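Local coordinates for Lmo0794 protein (Listeria monocytogenes, PDB 3EW7) that is of unknown function but has the Rossmann fold of NAD(P)H-binding proteins and may act as an NAD(P)-dependent oxidoreductase, at residues 26-31 / 43-48; 1-6 / 62-67; 18-23 / 193-198; 50-55 / 67-72; 10-15 / 185-190. The protein carries 3 engineered substitutions. One frame throughout, in Å; residues are numbered along the deposited sequence.

Interaction 1. Residues 26-31 / 43-48; sequences EVTAIV and DINILQ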
# COMPACT_ATOMS: atom_id res chain seq x y z
N GLU A 26 -6.57 7.27 12.09
CA GLU A 26 -7.88 6.73 11.72
C GLU A 26 -7.62 5.86 10.50
O GLU A 26 -7.46 6.35 9.39
CB GLU A 26 -8.86 7.83 11.36
CG GLU A 26 -9.24 8.76 12.49
CD GLU A 26 -10.19 9.86 12.04
OE1 GLU A 26 -10.36 10.84 12.80
OE2 GLU A 26 -10.76 9.75 10.93
N VAL A 27 -7.59 4.55 10.73
CA VAL A 27 -7.31 3.59 9.68
C VAL A 27 -8.55 3.04 9.00
O VAL A 27 -9.52 2.68 9.67
CB VAL A 27 -6.52 2.40 10.25
CG1 VAL A 27 -6.37 1.31 9.21
CG2 VAL A 27 -5.16 2.86 10.72
N THR A 28 -8.53 2.99 7.67
CA THR A 28 -9.63 2.41 6.91
C THR A 28 -9.09 1.19 6.19
O THR A 28 -8.10 1.28 5.46
CB THR A 28 -10.22 3.37 5.85
OG1 THR A 28 -11.02 4.37 6.49
CG2 THR A 28 -11.09 2.61 4.86
N ALA A 29 -9.73 0.05 6.41
CA ALA A 29 -9.32 -1.18 5.76
C ALA A 29 -10.10 -1.29 4.45
O ALA A 29 -11.33 -1.31 4.45
CB ALA A 29 -9.61 -2.38 6.65
N ILE A 30 -9.37 -1.33 3.34
CA ILE A 30 -9.98 -1.44 2.02
C ILE A 30 -9.71 -2.87 1.56
O ILE A 30 -8.56 -3.26 1.33
CB ILE A 30 -9.35 -0.42 1.07
CG1 ILE A 30 -9.59 0.99 1.62
CG2 ILE A 30 -9.96 -0.56 -0.32
CD1 ILE A 30 -8.88 2.08 0.86
N VAL A 31 -10.79 -3.65 1.45
CA VAL A 31 -10.69 -5.06 1.08
C VAL A 31 -11.83 -5.61 0.22
O VAL A 31 -12.89 -4.99 0.09
CB VAL A 31 -10.63 -5.91 2.34
CG1 VAL A 31 -9.32 -5.64 3.08
CG2 VAL A 31 -11.83 -5.57 3.24
N ASP A 43 -13.15 -1.94 15.41
CA ASP A 43 -13.08 -0.52 15.75
C ASP A 43 -12.64 0.37 14.60
O ASP A 43 -12.87 1.58 14.63
CB ASP A 43 -12.15 -0.33 16.93
N ILE A 44 -12.00 -0.22 13.59
CA ILE A 44 -11.50 0.54 12.45
C ILE A 44 -12.50 0.60 11.28
O ILE A 44 -13.29 -0.31 11.08
CB ILE A 44 -10.13 -0.04 11.97
CG1 ILE A 44 -10.21 -0.58 10.54
CG2 ILE A 44 -9.69 -1.16 12.92
CD1 ILE A 44 -10.89 -1.92 10.41
N ASN A 45 -12.44 1.69 10.53
CA ASN A 45 -13.32 1.90 9.38
C ASN A 45 -13.08 0.86 8.27
O ASN A 45 -11.94 0.45 8.02
CB ASN A 45 -13.11 3.30 8.83
CG ASN A 45 -14.36 3.86 8.19
OD1 ASN A 45 -15.12 3.14 7.56
ND2 ASN A 45 -14.56 5.17 8.34
N ILE A 46 -14.15 0.44 7.59
CA ILE A 46 -14.03 -0.56 6.53
C ILE A 46 -14.75 -0.18 5.24
O ILE A 46 -15.92 0.16 5.24
CB ILE A 46 -14.61 -1.93 6.97
CG1 ILE A 46 -13.70 -2.59 7.99
CG2 ILE A 46 -14.76 -2.84 5.77
CD1 ILE A 46 -14.24 -3.91 8.51
N LEU A 47 -14.02 -0.24 4.13
CA LEU A 47 -14.61 0.03 2.82
C LEU A 47 -14.40 -1.27 2.06
O LEU A 47 -13.27 -1.61 1.71
CB LEU A 47 -13.88 1.15 2.09
CG LEU A 47 -14.45 1.43 0.70
CD1 LEU A 47 -15.68 2.29 0.81
CD2 LEU A 47 -13.41 2.12 -0.16
N GLN A 48 -15.48 -2.02 1.84
CA GLN A 48 -15.36 -3.27 1.11
C GLN A 48 -15.41 -3.00 -0.37
O GLN A 48 -16.49 -2.81 -0.93
CB GLN A 48 -16.47 -4.24 1.48
CG GLN A 48 -16.36 -5.57 0.75
CD GLN A 48 -17.19 -6.67 1.38
OE1 GLN A 48 -18.30 -6.96 0.93
NE2 GLN A 48 -16.67 -7.27 2.44
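The small methyl of A29 drops into a hollow between I44 and I46, and this knob sets the relief of one face of a parallel strand pair at the margin of a Rossmann sheet. Strand 26-31 and strand 45-48 are the two strands of a right-handed beta-alpha-beta crossover whose helix, 35-40, returns over the A29 side. A29 CB lies 4.0 Å from I44 CD1 and 4.3 Å from I46 CG1, and I37 of that helix touches both A29 and I46. On the opposite face the bumps are larger. L47 CB wedges between neighbours from the other strand, 4.2 Å from T28 CG2 and 4.3 Å from I30 CG1. With CG2 of T28 anti to its own N, that methyl leans over the backbone toward L47, while the T28 and N45 side chains lie alongside one another, with OG1 nearest N45 CB. T28 OG1 finds its polar partner elsewhere, in a hydrogen bond with Q62. Beneath this relief the backbones mesh in regular parallel fashion. A29 is gripped on both of its polar atoms: its N donates to N45 O at 2.8 Å, nearly straight at 165°, and its O accepts from L47 N at 2.9 Å. V31 N continues the pattern onto L47 O, whereas the bond from N45 N to V27 O is weak. At this N-terminal end, where I44 still belongs to the loop and stands farther off, V27 CG1 and I44 CG1 are 4.5 Å apart.

Interaction 2. Residues 1-6 / 62-67; sequences MKIGII and QNVVVD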
# COMPACT_ATOMS: atom_id res chain seq x y z
N MSE A 1 -4.74 11.28 11.66
CA MSE A 1 -4.54 11.32 10.19
C MSE A 1 -5.30 10.16 9.54
O MSE A 1 -5.30 9.05 10.07
CB MSE A 1 -3.06 11.20 9.86
CG MSE A 1 -2.65 11.88 8.58
SE MSE A 1 -0.96 11.24 7.89
CE MSE A 1 -1.73 10.22 6.46
N LYS A 2 -5.94 10.43 8.41
CA LYS A 2 -6.71 9.41 7.70
C LYS A 2 -5.88 8.56 6.75
O LYS A 2 -5.40 9.04 5.72
CB LYS A 2 -7.87 10.07 6.96
CG LYS A 2 -9.18 10.01 7.72
CD LYS A 2 -10.10 11.15 7.36
CE LYS A 2 -11.43 10.99 8.07
NZ LYS A 2 -12.15 12.29 8.25
N ILE A 3 -5.73 7.28 7.08
CA ILE A 3 -4.96 6.34 6.27
C ILE A 3 -5.75 5.11 5.83
O ILE A 3 -6.23 4.35 6.66
CB ILE A 3 -3.71 5.87 7.05
CG1 ILE A 3 -2.84 7.08 7.39
CG2 ILE A 3 -2.92 4.89 6.21
CD1 ILE A 3 -1.66 6.79 8.31
N GLY A 4 -5.87 4.93 4.52
CA GLY A 4 -6.58 3.78 3.98
C GLY A 4 -5.61 2.72 3.51
O GLY A 4 -4.66 3.02 2.79
N ILE A 5 -5.83 1.47 3.90
CA ILE A 5 -4.93 0.40 3.51
C ILE A 5 -5.53 -0.68 2.62
O ILE A 5 -6.40 -1.45 3.03
CB ILE A 5 -4.30 -0.30 4.74
CG1 ILE A 5 -3.53 0.71 5.59
CG2 ILE A 5 -3.35 -1.40 4.29
CD1 ILE A 5 -4.19 1.03 6.92
N ILE A 6 -5.06 -0.74 1.38
CA ILE A 6 -5.50 -1.74 0.42
C ILE A 6 -4.65 -2.98 0.68
O ILE A 6 -3.42 -2.91 0.67
CB ILE A 6 -5.26 -1.27 -1.02
CG1 ILE A 6 -6.11 -0.02 -1.30
CG2 ILE A 6 -5.60 -2.39 -1.99
CD1 ILE A 6 -5.71 0.73 -2.55
N GLN A 62 -9.22 9.80 2.21
CA GLN A 62 -7.97 9.56 2.92
C GLN A 62 -6.85 10.54 2.64
O GLN A 62 -6.76 11.10 1.55
CB GLN A 62 -7.48 8.16 2.58
CG GLN A 62 -8.58 7.13 2.56
CD GLN A 62 -9.15 6.86 3.94
OE1 GLN A 62 -10.15 6.16 4.08
NE2 GLN A 62 -8.52 7.42 4.96
N ASN A 63 -5.97 10.71 3.62
CA ASN A 63 -4.81 11.58 3.48
C ASN A 63 -3.71 10.76 2.81
O ASN A 63 -2.84 11.30 2.12
CB ASN A 63 -4.34 12.09 4.86
CG ASN A 63 -5.35 13.01 5.52
OD1 ASN A 63 -5.92 12.69 6.57
ND2 ASN A 63 -5.59 14.17 4.90
N VAL A 64 -3.75 9.45 3.04
CA VAL A 64 -2.79 8.52 2.47
C VAL A 64 -3.44 7.20 2.14
O VAL A 64 -4.23 6.68 2.92
CB VAL A 64 -1.63 8.22 3.45
CG1 VAL A 64 -0.81 7.04 2.93
CG2 VAL A 64 -0.74 9.44 3.59
N VAL A 65 -3.09 6.65 0.99
CA VAL A 65 -3.60 5.35 0.59
C VAL A 65 -2.41 4.41 0.40
O VAL A 65 -1.59 4.61 -0.51
CB VAL A 65 -4.41 5.44 -0.73
CG1 VAL A 65 -4.88 4.06 -1.15
CG2 VAL A 65 -5.60 6.36 -0.55
N VAL A 66 -2.30 3.42 1.27
CA VAL A 66 -1.22 2.44 1.18
C VAL A 66 -1.64 1.31 0.27
O VAL A 66 -2.59 0.60 0.56
CB VAL A 66 -0.86 1.84 2.55
CG1 VAL A 66 0.11 0.67 2.37
CG2 VAL A 66 -0.23 2.89 3.44
N ASP A 67 -0.94 1.15 -0.84
CA ASP A 67 -1.25 0.08 -1.77
C ASP A 67 -0.44 -1.15 -1.39
O ASP A 67 0.73 -1.29 -1.79
CB ASP A 67 -0.96 0.49 -3.22
CG ASP A 67 -1.33 -0.61 -4.22
OD1 ASP A 67 -1.93 -1.62 -3.81
OD2 ASP A 67 -1.02 -0.45 -5.42
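G4 and Q62 illustrate how a glycine in a parallel strand makes room for a neighbour's chain. Bent at chi2 (-68°), Q62 folds over the strand 2-6 backbone at K2 to G4, and its CD lies 4.0 Å from G4 CA where a side chain would otherwise stand. Its NE2 rests against the K2 backbone, and its OE1 is engaged by T28 beyond the pair. From G4 onward the contact is close and regular. G4 N donates to V64 O at 2.9 Å, V66 N to G4 O at 2.8 Å and I6 N to V66 O at 2.9 Å, each donor almost in line with the carbonyl it meets. On the G4 side, I6 CD1 slants across V65 CG1 at 3.7 Å. The leading end is more exposed and less regular, though well bonded. K2 O is shared by N63 N and V64 N, a bifurcated join where the regular pairing begins. N63 in turn bends its amide back, so that OD1 receives K2 N at 2.9 Å in the carbonyl plane, on a lone pair. The K2 chain itself runs outward, its NZ reaching only a long, weak ion pair with E26. Within the Rossmann sheet these strands are central: strand 26-31 lies along the other edge of strand 2-6, strand 97-101 flanks strand 64-67, and I198 of helix 187-199 covers the face formed by I3, V64 and V66.

Interaction 3. Residues 18-23 / 193-198; sequences EEAKNR and AVLDEI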
# COMPACT_ATOMS: atom_id res chain seq x y z
N GLU A 18 -1.80 -2.30 11.68
CA GLU A 18 -1.61 -2.28 13.14
C GLU A 18 -0.77 -1.08 13.56
O GLU A 18 -1.22 -0.26 14.36
CB GLU A 18 -0.93 -3.57 13.63
CG GLU A 18 -1.87 -4.77 13.80
CD GLU A 18 -3.11 -4.43 14.62
OE1 GLU A 18 -2.97 -3.87 15.74
OE2 GLU A 18 -4.24 -4.72 14.15
N GLU A 19 0.44 -1.00 13.01
CA GLU A 19 1.39 0.08 13.28
C GLU A 19 0.70 1.43 13.12
O GLU A 19 0.91 2.35 13.92
CB GLU A 19 2.57 -0.02 12.30
CG GLU A 19 3.68 0.99 12.52
CD GLU A 19 4.34 0.83 13.88
OE1 GLU A 19 4.48 -0.32 14.32
OE2 GLU A 19 4.73 1.85 14.49
N ALA A 20 -0.11 1.57 12.08
CA ALA A 20 -0.81 2.81 11.85
C ALA A 20 -1.79 3.11 12.98
O ALA A 20 -1.75 4.18 13.60
CB ALA A 20 -1.53 2.76 10.52
N LYS A 21 -2.67 2.15 13.25
CA LYS A 21 -3.67 2.28 14.31
C LYS A 21 -2.99 2.61 15.63
O LYS A 21 -3.43 3.49 16.37
CB LYS A 21 -4.44 0.96 14.45
CG LYS A 21 -5.51 0.93 15.54
CD LYS A 21 -5.64 -0.49 16.12
CE LYS A 21 -6.78 -0.63 17.14
NZ LYS A 21 -8.03 -1.19 16.54
N ASN A 22 -1.91 1.88 15.92
CA ASN A 22 -1.17 2.06 17.15
C ASN A 22 -0.53 3.43 17.24
O ASN A 22 -0.34 3.95 18.34
CB ASN A 22 -0.10 0.97 17.31
CG ASN A 22 -0.70 -0.41 17.49
OD1 ASN A 22 -1.77 -0.57 18.09
ND2 ASN A 22 -0.00 -1.43 17.00
N ARG A 23 -0.18 4.02 16.11
CA ARG A 23 0.41 5.35 16.16
C ARG A 23 -0.67 6.42 16.25
O ARG A 23 -0.40 7.62 16.13
CB ARG A 23 1.36 5.56 14.97
CG ARG A 23 2.79 5.30 15.39
CD ARG A 23 3.63 4.56 14.37
NE ARG A 23 4.54 5.46 13.67
CZ ARG A 23 5.78 5.13 13.29
NH1 ARG A 23 6.28 3.93 13.54
NH2 ARG A 23 6.51 6.02 12.63
N ALA A 193 8.92 1.52 9.24
CA ALA A 193 9.55 2.35 8.24
C ALA A 193 8.42 2.98 7.43
O ALA A 193 8.36 4.20 7.28
CB ALA A 193 10.44 1.51 7.32
N VAL A 194 7.51 2.14 6.92
CA VAL A 194 6.39 2.63 6.12
C VAL A 194 5.68 3.79 6.81
O VAL A 194 5.52 4.87 6.24
CB VAL A 194 5.36 1.49 5.81
CG1 VAL A 194 4.05 2.07 5.31
CG2 VAL A 194 5.92 0.54 4.75
N LEU A 195 5.29 3.61 8.07
CA LEU A 195 4.63 4.67 8.79
C LEU A 195 5.53 5.88 9.11
O LEU A 195 5.02 6.97 9.36
CB LEU A 195 4.00 4.12 10.06
CG LEU A 195 2.53 3.93 9.72
CD1 LEU A 195 2.25 2.47 9.41
CD2 LEU A 195 1.69 4.43 10.87
N ASP A 196 6.85 5.69 9.11
CA ASP A 196 7.76 6.79 9.35
C ASP A 196 7.67 7.74 8.15
O ASP A 196 7.50 8.95 8.30
CB ASP A 196 9.21 6.31 9.50
CG ASP A 196 9.52 5.83 10.91
OD1 ASP A 196 8.82 6.28 11.84
OD2 ASP A 196 10.46 5.02 11.07
N GLU A 197 7.77 7.13 6.96
CA GLU A 197 7.72 7.84 5.70
C GLU A 197 6.36 8.59 5.54
O GLU A 197 6.31 9.64 4.89
CB GLU A 197 7.93 6.86 4.54
CG GLU A 197 7.91 7.52 3.19
CD GLU A 197 8.85 8.71 3.13
OE1 GLU A 197 9.85 8.73 3.89
OE2 GLU A 197 8.60 9.62 2.31
N ILE A 198 5.28 8.08 6.16
CA ILE A 198 3.95 8.68 6.09
C ILE A 198 3.85 9.93 6.99
O ILE A 198 3.26 10.97 6.61
CB ILE A 198 2.91 7.67 6.52
CG1 ILE A 198 2.71 6.61 5.45
CG2 ILE A 198 1.61 8.36 6.83
CD1 ILE A 198 1.69 5.55 5.77
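L195 and R23 bury the largest areas where the end of helix 11-22 meets helix 187-199, and their side chains pack against each other. The branched end of L195 straddles the flank of helix 11-22: CD1 approaches E19 CG at 3.7 Å and A20 CB at 4.0 Å, while CD2, whose placement is uncertain, also turns to A20. Nearer its backbone, L195 supports the guanidinium of R23; the two side chains run antiparallel, with CB centred on the guanidinium face 3.8 Å away. Both helices pack on the same side of the parallel sheet in this Rossmann fold, one following the first strand and the other preceding the last, so the contact joins the first and last helices of the chain's alternating strands and helices. The guanidinium, lying flat on L195, is held at its edge. Its NH1 donates to E19 OE2, one turn back, at 2.8 Å and 166°; the acceptor lies in the guanidinium plane, though E19 receives the bond from above its own carboxylate plane. NH2 reaches across to D196 OD1, closing a salt-bridge network, with the D196 carboxylate turned 54° from the guanidinium. The modelled 2.5 Å between R23 NH2 and D196 OD1 is too short to be taken literally. E199, a little further along the same helix, offers NH2 a second carboxylate.

Interaction 4. Residues 50-55 / 67-72; sequences DIFDLT and DAYGIS. Engineered in segment 67-72: I71 (natural residue Val).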
# COMPACT_ATOMS: atom_id res chain seq x y z
N ASP A 50 -12.95 -3.91 -4.15
CA ASP A 50 -11.74 -4.43 -4.75
C ASP A 50 -11.01 -3.22 -5.30
O ASP A 50 -11.63 -2.22 -5.63
CB ASP A 50 -12.04 -5.41 -5.87
CG ASP A 50 -10.79 -5.81 -6.64
OD1 ASP A 50 -9.86 -6.40 -6.03
OD2 ASP A 50 -10.75 -5.54 -7.86
N ILE A 51 -9.69 -3.32 -5.39
CA ILE A 51 -8.86 -2.23 -5.88
C ILE A 51 -9.32 -1.69 -7.24
O ILE A 51 -9.39 -0.48 -7.46
CB ILE A 51 -7.39 -2.70 -5.94
CG1 ILE A 51 -6.47 -1.51 -6.21
CG2 ILE A 51 -7.22 -3.78 -6.99
CD1 ILE A 51 -5.02 -1.87 -6.08
N PHE A 52 -9.67 -2.60 -8.13
CA PHE A 52 -10.10 -2.23 -9.48
C PHE A 52 -11.35 -1.38 -9.54
O PHE A 52 -11.56 -0.66 -10.52
CB PHE A 52 -10.28 -3.50 -10.31
CG PHE A 52 -9.00 -4.10 -10.77
CD1 PHE A 52 -8.26 -3.49 -11.78
CD2 PHE A 52 -8.48 -5.24 -10.17
CE1 PHE A 52 -7.04 -4.00 -12.18
CE2 PHE A 52 -7.24 -5.77 -10.57
CZ PHE A 52 -6.52 -5.14 -11.58
N ASP A 53 -12.19 -1.45 -8.51
CA ASP A 53 -13.43 -0.68 -8.48
C ASP A 53 -13.31 0.65 -7.76
O ASP A 53 -14.28 1.40 -7.67
CB ASP A 53 -14.54 -1.48 -7.79
CG ASP A 53 -14.71 -2.86 -8.38
OD1 ASP A 53 -14.75 -2.97 -9.62
OD2 ASP A 53 -14.83 -3.81 -7.58
N LEU A 54 -12.13 0.94 -7.23
CA LEU A 54 -11.92 2.18 -6.51
C LEU A 54 -12.05 3.45 -7.37
O LEU A 54 -11.44 3.55 -8.45
CB LEU A 54 -10.56 2.14 -5.83
CG LEU A 54 -10.52 1.71 -4.36
CD1 LEU A 54 -11.70 0.80 -4.04
CD2 LEU A 54 -9.19 1.03 -4.08
N THR A 55 -12.85 4.40 -6.90
CA THR A 55 -13.04 5.66 -7.62
C THR A 55 -12.43 6.78 -6.80
O THR A 55 -12.38 6.68 -5.58
CB THR A 55 -14.51 6.01 -7.78
OG1 THR A 55 -15.05 6.32 -6.49
CG2 THR A 55 -15.28 4.84 -8.38
N ASP A 67 -0.94 1.15 -0.84
CA ASP A 67 -1.25 0.08 -1.77
C ASP A 67 -0.44 -1.15 -1.39
O ASP A 67 0.73 -1.29 -1.79
CB ASP A 67 -0.96 0.49 -3.22
CG ASP A 67 -1.33 -0.61 -4.22
OD1 ASP A 67 -1.93 -1.62 -3.81
OD2 ASP A 67 -1.02 -0.45 -5.42
N ALA A 68 -1.04 -2.01 -0.58
CA ALA A 68 -0.39 -3.24 -0.16
C ALA A 68 -1.21 -4.36 -0.79
O ALA A 68 -1.78 -5.21 -0.10
CB ALA A 68 -0.39 -3.34 1.33
N TYR A 69 -1.29 -4.33 -2.11
CA TYR A 69 -2.04 -5.31 -2.87
C TYR A 69 -1.23 -6.58 -3.05
O TYR A 69 -0.00 -6.54 -3.16
CB TYR A 69 -2.37 -4.73 -4.24
CG TYR A 69 -3.25 -5.60 -5.10
CD1 TYR A 69 -4.61 -5.73 -4.83
CD2 TYR A 69 -2.73 -6.24 -6.23
CE1 TYR A 69 -5.44 -6.46 -5.67
CE2 TYR A 69 -3.55 -6.98 -7.07
CZ TYR A 69 -4.90 -7.08 -6.79
OH TYR A 69 -5.72 -7.78 -7.63
N GLY A 70 -1.93 -7.71 -3.09
CA GLY A 70 -1.27 -8.99 -3.27
C GLY A 70 -1.41 -9.93 -2.09
O GLY A 70 -0.42 -10.30 -1.47
N ILE A 71 -2.65 -10.30 -1.78
CA ILE A 71 -2.94 -11.19 -0.66
C ILE A 71 -3.11 -12.64 -1.11
O ILE A 71 -3.12 -13.56 -0.29
CB ILE A 71 -4.25 -10.78 0.03
CG1 ILE A 71 -4.18 -9.31 0.43
CG2 ILE A 71 -4.51 -11.68 1.25
CD1 ILE A 71 -5.53 -8.68 0.77
N SER A 72 -3.24 -12.84 -2.42
CA SER A 72 -3.45 -14.18 -2.96
C SER A 72 -2.78 -14.38 -4.33
O SER A 72 -2.27 -13.44 -4.92
CB SER A 72 -4.94 -14.44 -3.09
OG SER A 72 -5.46 -13.67 -4.16
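Y69 presents its ring to D50 and the short 3-10 turn 51-53 that follows it, and three residues there meet it in different ways. D50 OD1 stands at the ring's edge, near its plane, 4.4 Å from CE1. I51 comes in obliquely, its CG2 3.5 Å from Y69 CE1. The F52 side chain runs roughly perpendicular to that of Y69, with CE2 3.9 Å from Y69 OH, and H79 adds an edge-to-face partner from the neighbouring helix. The I51 fork explains its reach: CG1 is anti to the backbone N (chi1 -170°), which carries CD1 on to D67 OD1 at 3.8 Å and leaves CG2 for the tyrosine. D50 fixes the turn itself, since its OD2 accepts F52 N at 3.1 Å from well above the carboxylate plane, forming an Asx turn. The two loops follow strands 45-48 and 64-67 at the C-terminal edge of the sheet, the side on which Rossmann domains generally bind their cofactor. Helix 79-90 closes over them, with S82 touching I51, F52 and Y69. No hydrogen bond links the loops directly: D50 OD2 bonds within its own loop, as D67 OD1 does weakly with Y69 N. Direct contact between them is probably mainly van der Waals, with I51 against the Y69 ring at its centre.

Interaction 5. Residues 10-15 / 185-190; sequences GRAGSR and ISMEDY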
# COMPACT_ATOMS: atom_id res chain seq x y z
N GLY A 10 -3.31 -9.17 4.06
CA GLY A 10 -2.05 -9.84 3.80
C GLY A 10 -0.98 -9.52 4.81
O GLY A 10 -1.12 -8.62 5.64
N ARG A 11 0.12 -10.26 4.74
CA ARG A 11 1.25 -10.11 5.65
C ARG A 11 1.66 -8.66 5.88
O ARG A 11 1.59 -8.16 6.99
CB ARG A 11 2.46 -10.89 5.12
CG ARG A 11 3.71 -10.82 6.00
CD ARG A 11 3.91 -12.10 6.80
NE ARG A 11 5.18 -12.13 7.54
CZ ARG A 11 6.37 -12.34 6.98
NH1 ARG A 11 6.49 -12.54 5.67
NH2 ARG A 11 7.46 -12.35 7.75
N ALA A 12 2.10 -8.01 4.81
CA ALA A 12 2.57 -6.64 4.87
C ALA A 12 1.51 -5.63 5.27
O ALA A 12 1.72 -4.82 6.17
CB ALA A 12 3.18 -6.24 3.53
N GLY A 13 0.37 -5.69 4.60
CA GLY A 13 -0.69 -4.74 4.88
C GLY A 13 -1.29 -4.90 6.25
O GLY A 13 -1.81 -3.95 6.83
N SER A 14 -1.21 -6.11 6.77
CA SER A 14 -1.76 -6.41 8.08
C SER A 14 -1.06 -5.64 9.20
O SER A 14 -1.71 -5.10 10.11
CB SER A 14 -1.66 -7.91 8.33
OG SER A 14 -2.67 -8.34 9.21
N ARG A 15 0.27 -5.58 9.13
CA ARG A 15 1.04 -4.87 10.15
C ARG A 15 0.95 -3.39 9.88
O ARG A 15 0.69 -2.61 10.78
CB ARG A 15 2.52 -5.27 10.13
CG ARG A 15 2.83 -6.61 9.49
CD ARG A 15 2.74 -7.79 10.45
NE ARG A 15 2.49 -7.39 11.83
CZ ARG A 15 1.34 -7.58 12.47
NH1 ARG A 15 0.32 -8.18 11.86
NH2 ARG A 15 1.21 -7.18 13.73
N ILE A 185 15.39 -8.81 8.04
CA ILE A 185 14.19 -8.02 8.37
C ILE A 185 12.80 -8.59 8.73
O ILE A 185 12.26 -9.47 8.07
CB ILE A 185 14.04 -6.96 7.24
CG1 ILE A 185 14.53 -5.60 7.76
CG2 ILE A 185 12.62 -6.95 6.68
CD1 ILE A 185 13.60 -4.94 8.76
N SER A 186 12.24 -8.02 9.80
CA SER A 186 10.92 -8.38 10.31
C SER A 186 9.86 -7.55 9.59
O SER A 186 10.11 -6.40 9.23
CB SER A 186 10.85 -8.11 11.81
OG SER A 186 9.53 -8.29 12.31
N MSE A 187 8.68 -8.12 9.38
CA MSE A 187 7.61 -7.40 8.70
C MSE A 187 7.19 -6.18 9.51
O MSE A 187 6.88 -5.12 8.96
CB MSE A 187 6.41 -8.32 8.48
CG MSE A 187 5.34 -7.75 7.54
SE MSE A 187 5.96 -7.29 5.74
CE MSE A 187 6.22 -9.05 4.99
N GLU A 188 7.17 -6.32 10.83
CA GLU A 188 6.78 -5.23 11.69
C GLU A 188 7.79 -4.08 11.62
O GLU A 188 7.43 -2.93 11.85
CB GLU A 188 6.59 -5.70 13.15
CG GLU A 188 7.24 -7.05 13.49
CD GLU A 188 6.49 -8.25 12.91
OE1 GLU A 188 7.12 -9.11 12.25
OE2 GLU A 188 5.26 -8.35 13.14
N ASP A 189 9.04 -4.39 11.29
CA ASP A 189 10.05 -3.33 11.17
C ASP A 189 9.73 -2.53 9.91
O ASP A 189 9.86 -1.31 9.89
CB ASP A 189 11.46 -3.90 11.05
CG ASP A 189 11.95 -4.57 12.33
OD1 ASP A 189 11.70 -4.02 13.43
OD2 ASP A 189 12.59 -5.64 12.23
N TYR A 190 9.32 -3.25 8.87
CA TYR A 190 8.97 -2.66 7.59
C TYR A 190 7.77 -1.74 7.78
O TYR A 190 7.71 -0.67 7.18
CB TYR A 190 8.66 -3.78 6.58
CG TYR A 190 8.57 -3.34 5.13
CD1 TYR A 190 9.55 -2.52 4.57
CD2 TYR A 190 7.51 -3.75 4.32
CE1 TYR A 190 9.47 -2.11 3.23
CE2 TYR A 190 7.42 -3.35 2.99
CZ TYR A 190 8.40 -2.53 2.45
OH TYR A 190 8.30 -2.11 1.15
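M187, a selenomethionine, reaches R11 and A12 through a hook in its chain: CG is anti to the backbone N (chi1 -169°), then two further bends, at chi2 and chi3, curl the end back along helix 11-22. The hook brings SE to 3.7 Å from A12 CB and carries CE over one face of the R11 guanidinium, 3.5 Å above its plane and displaced from its centre. One turn further along helix 11-22, R15 CG lies 3.4 Å from M187 CG, and bends at chi2 and chi3 then turn the head toward E188. These two charged chains extend in parallel, their planes 38° apart, with R15 NE 3.2 Å from E188 OE2 in a salt bridge. The apolar hook is thus bordered by an ion pair on one side and by F159, which touches both R11 and M187, on another. Each helix begins here. S186 and D189 form a capping box at the start of helix 187-199, though its bonds are weak. G10 is the N-cap of helix 11-22, and with G13 it belongs to a GxxGxxG sequence, the glycine-rich turn by which Rossmann domains of this family typically receive the dinucleotide pyrophosphate.

From the N terminus, strand 2-6 opens interaction 2, and helix 11-22 opens interactions 5 and 3 before any loop has closed. The first closure is interaction 1, a short crossover joining 26-31 to 43-48 and nested inside interactions 2, 3 and 5. Interaction 4 opens at 50-55, after interaction 1 has closed. Interaction 2 then closes at 62-67, and interaction 4, sharing D67, crosses it and closes just beyond. Interactions 5 and 3 close last, at 185-190 and 193-198; they cross each other and interaction 2, and enclose interaction 4. Together they bind sheet margin, sheet centre, the C-terminal-edge loops and the first and last helices of the fold.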